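Local coordinates for protein iron transport multicopper oxidase FET3 (Saccharomyces cerevisiae, PDB 1ZPU) that oxidises ferrous to ferric iron with four copper ions and molecular oxygen, feeding high-affinity iron uptake by the yeast cell, at residues D377-T391 with Y440-D454. Numbering follows the deposited sequence.
With NAG (2-acetamido-2-deoxy-beta-D-glucopyranose), chain B.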
loop_
_atom_site.group_PDB
_atom_site.type_symbol
_atom_site.label_atom_id
_atom_site.label_comp_id
_atom_site.label_asym_id
_atom_site.label_seq_id
_atom_site.Cartn_x
_atom_site.Cartn_y
_atom_site.Cartn_z
ATOM N N ASP A 377 -17.674 -14.644 -11.411
ATOM C CA ASP A 377 -17.142 -13.577 -12.275
ATOM C C ASP A 377 -17.827 -12.238 -12.076
ATOM O O ASP A 377 -17.771 -11.372 -12.948
ATOM C CB ASP A 377 -17.216 -13.974 -13.759
ATOM C CG ASP A 377 -15.918 -14.596 -14.285
ATOM O OD1 ASP A 377 -14.816 -14.120 -13.921
ATOM O OD2 ASP A 377 -16.010 -15.553 -15.099
ATOM N N GLU A 378 -18.460 -12.064 -10.927
ATOM C CA GLU A 378 -19.333 -10.924 -10.715
ATOM C C GLU A 378 -18.616 -9.595 -10.740
ATOM O O GLU A 378 -17.420 -9.508 -10.429
ATOM C CB GLU A 378 -20.094 -11.065 -9.405
ATOM C CG GLU A 378 -19.244 -11.094 -8.150
ATOM C CD GLU A 378 -20.091 -11.121 -6.881
ATOM O OE1 GLU A 378 -21.326 -11.344 -6.977
ATOM O OE2 GLU A 378 -19.522 -10.923 -5.781
ATOM N N ILE A 379 -19.350 -8.553 -11.109
ATOM C CA ILE A 379 -18.820 -7.200 -11.044
ATOM C C ILE A 379 -19.080 -6.642 -9.641
ATOM O O ILE A 379 -20.228 -6.547 -9.194
ATOM C CB ILE A 379 -19.414 -6.320 -12.165
ATOM C CG1 ILE A 379 -18.805 -6.727 -13.511
ATOM C CG2 ILE A 379 -19.180 -4.826 -11.884
ATOM C CD1 ILE A 379 -19.779 -6.662 -14.670
ATOM N N VAL A 380 -17.996 -6.307 -8.945
ATOM C CA VAL A 380 -18.056 -5.819 -7.566
ATOM C C VAL A 380 -17.824 -4.314 -7.512
ATOM O O VAL A 380 -16.956 -3.784 -8.194
ATOM C CB VAL A 380 -17.007 -6.522 -6.663
ATOM C CG1 VAL A 380 -17.112 -6.035 -5.219
ATOM C CG2 VAL A 380 -17.174 -8.031 -6.713
ATOM N N GLU A 381 -18.614 -3.634 -6.691
ATOM C CA GLU A 381 -18.469 -2.210 -6.477
ATOM C C GLU A 381 -18.285 -1.940 -4.988
ATOM O O GLU A 381 -19.083 -2.392 -4.159
ATOM C CB GLU A 381 -19.690 -1.472 -7.029
ATOM C CG GLU A 381 -19.866 -0.043 -6.553
ATOM C CD GLU A 381 -21.026 0.663 -7.246
ATOM O OE1 GLU A 381 -20.909 0.960 -8.459
ATOM O OE2 GLU A 381 -22.058 0.932 -6.583
ATOM N N ILE A 382 -17.218 -1.217 -4.658
ATOM C CA ILE A 382 -16.971 -0.777 -3.290
ATOM C C ILE A 382 -17.322 0.699 -3.176
ATOM O O ILE A 382 -16.776 1.543 -3.875
ATOM C CB ILE A 382 -15.507 -1.039 -2.843
ATOM C CG1 ILE A 382 -15.276 -2.532 -2.658
ATOM C CG2 ILE A 382 -15.203 -0.347 -1.530
ATOM C CD1 ILE A 382 -13.814 -2.930 -2.621
ATOM N N VAL A 383 -18.263 0.998 -2.300
ATOM C CA VAL A 383 -18.622 2.369 -1.989
ATOM C C VAL A 383 -18.020 2.704 -0.631
ATOM O O VAL A 383 -18.336 2.071 0.376
ATOM C CB VAL A 383 -20.163 2.579 -1.946
ATOM C CG1 VAL A 383 -20.498 4.031 -1.621
ATOM C CG2 VAL A 383 -20.805 2.164 -3.266
ATOM N N LEU A 384 -17.144 3.698 -0.613
ATOM C CA LEU A 384 -16.491 4.086 0.610
ATOM C C LEU A 384 -16.878 5.513 0.974
ATOM O O LEU A 384 -16.646 6.441 0.201
ATOM C CB LEU A 384 -14.976 3.914 0.472
ATOM C CG LEU A 384 -14.110 4.133 1.716
ATOM C CD1 LEU A 384 -13.017 3.104 1.779
ATOM C CD2 LEU A 384 -13.524 5.519 1.753
ATOM N N ASN A 385 -17.481 5.664 2.151
ATOM C CA ASN A 385 -17.899 6.960 2.682
ATOM C C ASN A 385 -17.050 7.391 3.890
ATOM O O ASN A 385 -17.201 6.850 4.990
ATOM C CB ASN A 385 -19.373 6.909 3.088
ATOM C CG ASN A 385 -20.278 6.500 1.951
ATOM O OD1 ASN A 385 -20.226 7.074 0.865
ATOM N ND2 ASN A 385 -21.124 5.508 2.196
ATOM N N ASN A 386 -16.160 8.362 3.685
ATOM C CA ASN A 386 -15.332 8.889 4.768
ATOM C C ASN A 386 -16.115 9.767 5.728
ATOM O O ASN A 386 -16.585 10.846 5.365
ATOM C CB ASN A 386 -14.133 9.675 4.234
ATOM C CG ASN A 386 -13.084 9.941 5.308
ATOM O OD1 ASN A 386 -13.054 9.271 6.336
ATOM N ND2 ASN A 386 -12.222 10.924 5.072
ATOM N N GLN A 387 -16.252 9.295 6.959
ATOM C CA GLN A 387 -16.923 10.049 8.012
ATOM C C GLN A 387 -15.875 10.749 8.878
ATOM O O GLN A 387 -16.206 11.485 9.811
ATOM C CB GLN A 387 -17.739 9.100 8.876
ATOM C CG GLN A 387 -19.154 9.545 9.130
ATOM C CD GLN A 387 -20.096 9.087 8.044
ATOM O OE1 GLN A 387 -19.848 8.085 7.373
ATOM N NE2 GLN A 387 -21.187 9.825 7.857
ATOM N N ASP A 388 -14.607 10.495 8.557
ATOM C CA ASP A 388 -13.447 11.060 9.256
ATOM C C ASP A 388 -12.923 12.289 8.508
ATOM O O ASP A 388 -13.052 12.363 7.281
ATOM C CB ASP A 388 -12.333 10.004 9.356
ATOM C CG ASP A 388 -11.052 10.557 9.974
ATOM O OD1 ASP A 388 -11.089 10.947 11.166
ATOM O OD2 ASP A 388 -10.003 10.611 9.279
ATOM N N THR A 389 -12.311 13.238 9.223
ATOM C CA THR A 389 -11.885 14.489 8.577
ATOM C C THR A 389 -10.515 14.407 7.921
ATOM O O THR A 389 -9.964 15.430 7.542
ATOM C CB THR A 389 -11.944 15.729 9.501
ATOM O OG1 THR A 389 -10.880 15.663 10.447
ATOM C CG2 THR A 389 -13.254 15.820 10.230
ATOM N N GLY A 390 -9.966 13.205 7.775
ATOM C CA GLY A 390 -8.641 13.043 7.162
ATOM C C GLY A 390 -8.649 12.421 5.770
ATOM O O GLY A 390 -9.684 11.956 5.293
ATOM N N THR A 391 -7.487 12.415 5.121
ATOM C CA THR A 391 -7.290 11.727 3.849
ATOM C C THR A 391 -6.791 10.319 4.117
ATOM O O THR A 391 -5.935 10.133 4.969
ATOM C CB THR A 391 -6.224 12.415 3.007
ATOM O OG1 THR A 391 -6.692 13.707 2.611
ATOM C CG2 THR A 391 -5.939 11.600 1.759
ATOM N N TYR A 440 -6.897 7.511 -2.780
ATOM C CA TYR A 440 -7.288 8.250 -1.589
ATOM C C TYR A 440 -8.731 8.777 -1.646
ATOM O O TYR A 440 -9.193 9.219 -2.698
ATOM C CB TYR A 440 -6.303 9.402 -1.299
ATOM C CG TYR A 440 -6.266 10.563 -2.298
ATOM C CD1 TYR A 440 -7.234 11.562 -2.273
ATOM C CD2 TYR A 440 -5.243 10.678 -3.228
ATOM C CE1 TYR A 440 -7.202 12.630 -3.170
ATOM C CE2 TYR A 440 -5.187 11.733 -4.109
ATOM C CZ TYR A 440 -6.174 12.712 -4.085
ATOM O OH TYR A 440 -6.141 13.782 -4.962
ATOM N N VAL A 441 -9.433 8.708 -0.513
ATOM C CA VAL A 441 -10.613 9.538 -0.276
ATOM C C VAL A 441 -10.168 10.858 0.300
ATOM O O VAL A 441 -9.253 10.904 1.137
ATOM C CB VAL A 441 -11.555 9.006 0.811
ATOM C CG1 VAL A 441 -12.942 8.754 0.253
ATOM C CG2 VAL A 441 -10.958 7.826 1.564
ATOM N N ARG A 442 -10.849 11.922 -0.108
ATOM C CA ARG A 442 -10.602 13.228 0.454
ATOM C C ARG A 442 -11.310 13.344 1.805
ATOM O O ARG A 442 -12.201 12.545 2.112
ATOM C CB ARG A 442 -11.018 14.323 -0.537
ATOM C CG ARG A 442 -10.071 14.414 -1.731
ATOM C CD ARG A 442 -10.528 15.413 -2.773
ATOM N NE ARG A 442 -9.639 15.412 -3.936
ATOM C CZ ARG A 442 -9.963 14.964 -5.150
ATOM N NH1 ARG A 442 -11.169 14.473 -5.397
ATOM N NH2 ARG A 442 -9.066 15.010 -6.126
ATOM N N PRO A 443 -10.884 14.310 2.641
ATOM C CA PRO A 443 -11.549 14.551 3.922
ATOM C C PRO A 443 -13.073 14.613 3.824
ATOM O O PRO A 443 -13.625 15.380 3.021
ATOM C CB PRO A 443 -10.988 15.907 4.344
ATOM C CG PRO A 443 -9.614 15.884 3.797
ATOM C CD PRO A 443 -9.737 15.220 2.459
ATOM N N GLN A 444 -13.728 13.786 4.633
ATOM C CA GLN A 444 -15.181 13.762 4.766
ATOM C C GLN A 444 -15.906 13.496 3.442
ATOM O O GLN A 444 -17.075 13.837 3.285
ATOM C CB GLN A 444 -15.683 15.056 5.413
ATOM C CG GLN A 444 -15.024 15.411 6.745
ATOM C CD GLN A 444 -15.900 16.320 7.611
ATOM O OE1 GLN A 444 -16.279 15.950 8.726
ATOM N NE2 GLN A 444 -16.239 17.500 7.092
ATOM N N SER A 445 -15.218 12.862 2.499
ATOM C CA SER A 445 -15.775 12.651 1.168
ATOM C C SER A 445 -16.082 11.181 0.881
ATOM O O SER A 445 -16.320 10.401 1.794
ATOM C CB SER A 445 -14.856 13.253 0.106
ATOM O OG SER A 445 -15.591 13.531 -1.070
ATOM N N ASN A 446 -16.099 10.817 -0.397
ATOM C CA ASN A 446 -16.450 9.464 -0.804
ATOM C C ASN A 446 -15.750 9.056 -2.080
ATOM O O ASN A 446 -15.263 9.904 -2.828
ATOM C CB ASN A 446 -17.975 9.318 -0.966
ATOM C CG ASN A 446 -18.572 10.331 -1.940
ATOM O OD1 ASN A 446 -18.512 10.158 -3.159
ATOM N ND2 ASN A 446 -19.162 11.382 -1.403
ATOM N N PHE A 447 -15.683 7.752 -2.315
ATOM C CA PHE A 447 -15.299 7.247 -3.619
ATOM C C PHE A 447 -16.024 5.962 -3.968
ATOM O O PHE A 447 -16.615 5.313 -3.098
ATOM C CB PHE A 447 -13.770 7.154 -3.797
ATOM C CG PHE A 447 -13.088 6.029 -3.040
ATOM C CD1 PHE A 447 -11.920 6.286 -2.325
ATOM C CD2 PHE A 447 -13.548 4.720 -3.094
ATOM C CE1 PHE A 447 -11.239 5.265 -1.650
ATOM C CE2 PHE A 447 -12.883 3.699 -2.414
ATOM C CZ PHE A 447 -11.722 3.974 -1.698
ATOM N N VAL A 448 -16.013 5.628 -5.256
ATOM C CA VAL A 448 -16.621 4.402 -5.749
ATOM C C VAL A 448 -15.666 3.759 -6.740
ATOM O O VAL A 448 -15.220 4.393 -7.703
ATOM C CB VAL A 448 -17.998 4.643 -6.414
ATOM C CG1 VAL A 448 -18.640 3.327 -6.794
ATOM C CG2 VAL A 448 -18.922 5.394 -5.498
ATOM N N ILE A 449 -15.345 2.498 -6.479
ATOM C CA ILE A 449 -14.482 1.722 -7.350
ATOM C C ILE A 449 -15.203 0.469 -7.794
ATOM O O ILE A 449 -16.072 -0.034 -7.083
ATOM C CB ILE A 449 -13.156 1.337 -6.666
ATOM C CG1 ILE A 449 -13.420 0.571 -5.364
ATOM C CG2 ILE A 449 -12.326 2.568 -6.406
ATOM C CD1 ILE A 449 -12.171 -0.068 -4.765
ATOM N N ARG A 450 -14.843 -0.020 -8.978
ATOM C CA ARG A 450 -15.409 -1.245 -9.530
ATOM C C ARG A 450 -14.329 -2.142 -10.110
ATOM O O ARG A 450 -13.346 -1.662 -10.684
ATOM C CB ARG A 450 -16.442 -0.928 -10.608
ATOM C CG ARG A 450 -17.767 -0.492 -10.061
ATOM C CD ARG A 450 -18.780 -0.440 -11.160
ATOM N NE ARG A 450 -19.769 0.584 -10.870
ATOM C CZ ARG A 450 -20.663 1.039 -11.734
ATOM N NH1 ARG A 450 -20.713 0.556 -12.968
ATOM N NH2 ARG A 450 -21.510 1.981 -11.360
ATOM N N PHE A 451 -14.531 -3.448 -9.954
ATOM C CA PHE A 451 -13.636 -4.460 -10.513
ATOM C C PHE A 451 -14.381 -5.774 -10.714
ATOM O O PHE A 451 -15.401 -6.007 -10.077
ATOM C CB PHE A 451 -12.392 -4.665 -9.626
ATOM C CG PHE A 451 -12.682 -5.315 -8.293
ATOM C CD1 PHE A 451 -12.463 -6.673 -8.108
ATOM C CD2 PHE A 451 -13.155 -4.565 -7.225
ATOM C CE1 PHE A 451 -12.720 -7.267 -6.884
ATOM C CE2 PHE A 451 -13.405 -5.152 -5.999
ATOM C CZ PHE A 451 -13.188 -6.501 -5.827
ATOM N N LYS A 452 -13.860 -6.624 -11.596
ATOM C CA LYS A 452 -14.426 -7.942 -11.857
ATOM C C LYS A 452 -13.777 -8.983 -10.952
ATOM O O LYS A 452 -12.561 -9.021 -10.823
ATOM C CB LYS A 452 -14.193 -8.316 -13.321
ATOM C CG LYS A 452 -15.072 -9.447 -13.825
ATOM C CD LYS A 452 -14.602 -9.923 -15.178
ATOM C CE LYS A 452 -15.557 -10.926 -15.756
ATOM N NZ LYS A 452 -15.098 -11.329 -17.104
ATOM N N ALA A 453 -14.579 -9.830 -10.326
ATOM C CA ALA A 453 -14.025 -10.919 -9.529
ATOM C C ALA A 453 -13.572 -12.057 -10.447
ATOM O O ALA A 453 -14.260 -13.068 -10.612
ATOM C CB ALA A 453 -15.029 -11.401 -8.501
ATOM N N ASP A 454 -12.412 -11.867 -11.060
ATOM C CA ASP A 454 -11.870 -12.837 -11.995
ATOM C C ASP A 454 -10.538 -13.377 -11.494
ATOM O O ASP A 454 -9.751 -13.931 -12.255
ATOM C CB ASP A 454 -11.723 -12.210 -13.389
ATOM C CG ASP A 454 -10.824 -10.960 -13.400
ATOM O OD1 ASP A 454 -10.485 -10.507 -14.511
ATOM O OD2 ASP A 454 -10.456 -10.425 -12.329
HETATM C C1 NAG B . -6.374 -14.516 -13.520
HETATM C C2 NAG B . -6.698 -13.170 -14.170
HETATM C C3 NAG B . -7.828 -13.278 -15.190
HETATM C C4 NAG B . -7.559 -14.415 -16.183
HETATM C C5 NAG B . -7.157 -15.692 -15.420
HETATM C C6 NAG B . -6.790 -16.832 -16.360
HETATM C C7 NAG B . -6.180 -11.105 -12.980
HETATM C C8 NAG B . -6.505 -10.227 -11.807
HETATM N N2 NAG B . -6.998 -12.152 -13.177
HETATM O O3 NAG B . -7.911 -12.053 -15.879
HETATM O O4 NAG B . -8.662 -14.618 -17.060
HETATM O O5 NAG B . -6.054 -15.432 -14.556
HETATM O O6 NAG B . -5.667 -16.454 -17.125
HETATM O O7 NAG B . -5.202 -10.840 -13.697
#
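Glu-381 and Arg-450, a non-hydrogen-bonded pair of the antiparallel strands 379-386 and 446-452, lie side by side and form a salt bridge. Glu-381 OE1 meets Arg-450 NE at 2.7 Å, tilted 26° from the guanidinium plane, and takes a weak second bond from NH2. With CG anti to the backbone N (chi1 164°), the Glu-381 chain also runs against Val-448 CG1, 3.6 Å from its CG. A leucine in place of Glu-381 would probably leave Arg-450 NE and NH2 without this carboxylate partner.

The opposite face carries the apolar Val-380, Ile-382, Leu-384, Phe-447, Ile-449 and Phe-451. Val-380 sets its CB over one face of the Phe-451 ring, 4.1 Å from the centroid, in a CH-pi contact, while Ile-382 CD1 reaches that ring's edge. Ile-382 CB packs on Ile-449 CG1 at 3.6 Å, Leu-384 CB lies over a face of the Phe-447 ring, and Leu-384 CD2 meets Val-441 CG2 at 3.5 Å. At the end of the strand, Asn-386 OD1 closes an Asx turn on Asp-388 N, and Gln-444 N, in the type II turn 442-445, bonds to Asp-388 O. Asp-388 OD2 in turn bonds His-392 NE2, a second-shell link to the type 1 copper.

In this third cupredoxin domain the pair forms the middle of a sheet, flanked by strands 316-326 and 401-406; Val-441, in strand 438-441, belongs to the facing sheet beside strand 392-396, whose Phe-394 touches Leu-384 and Val-441 and whose Leu-396 touches Phe-451.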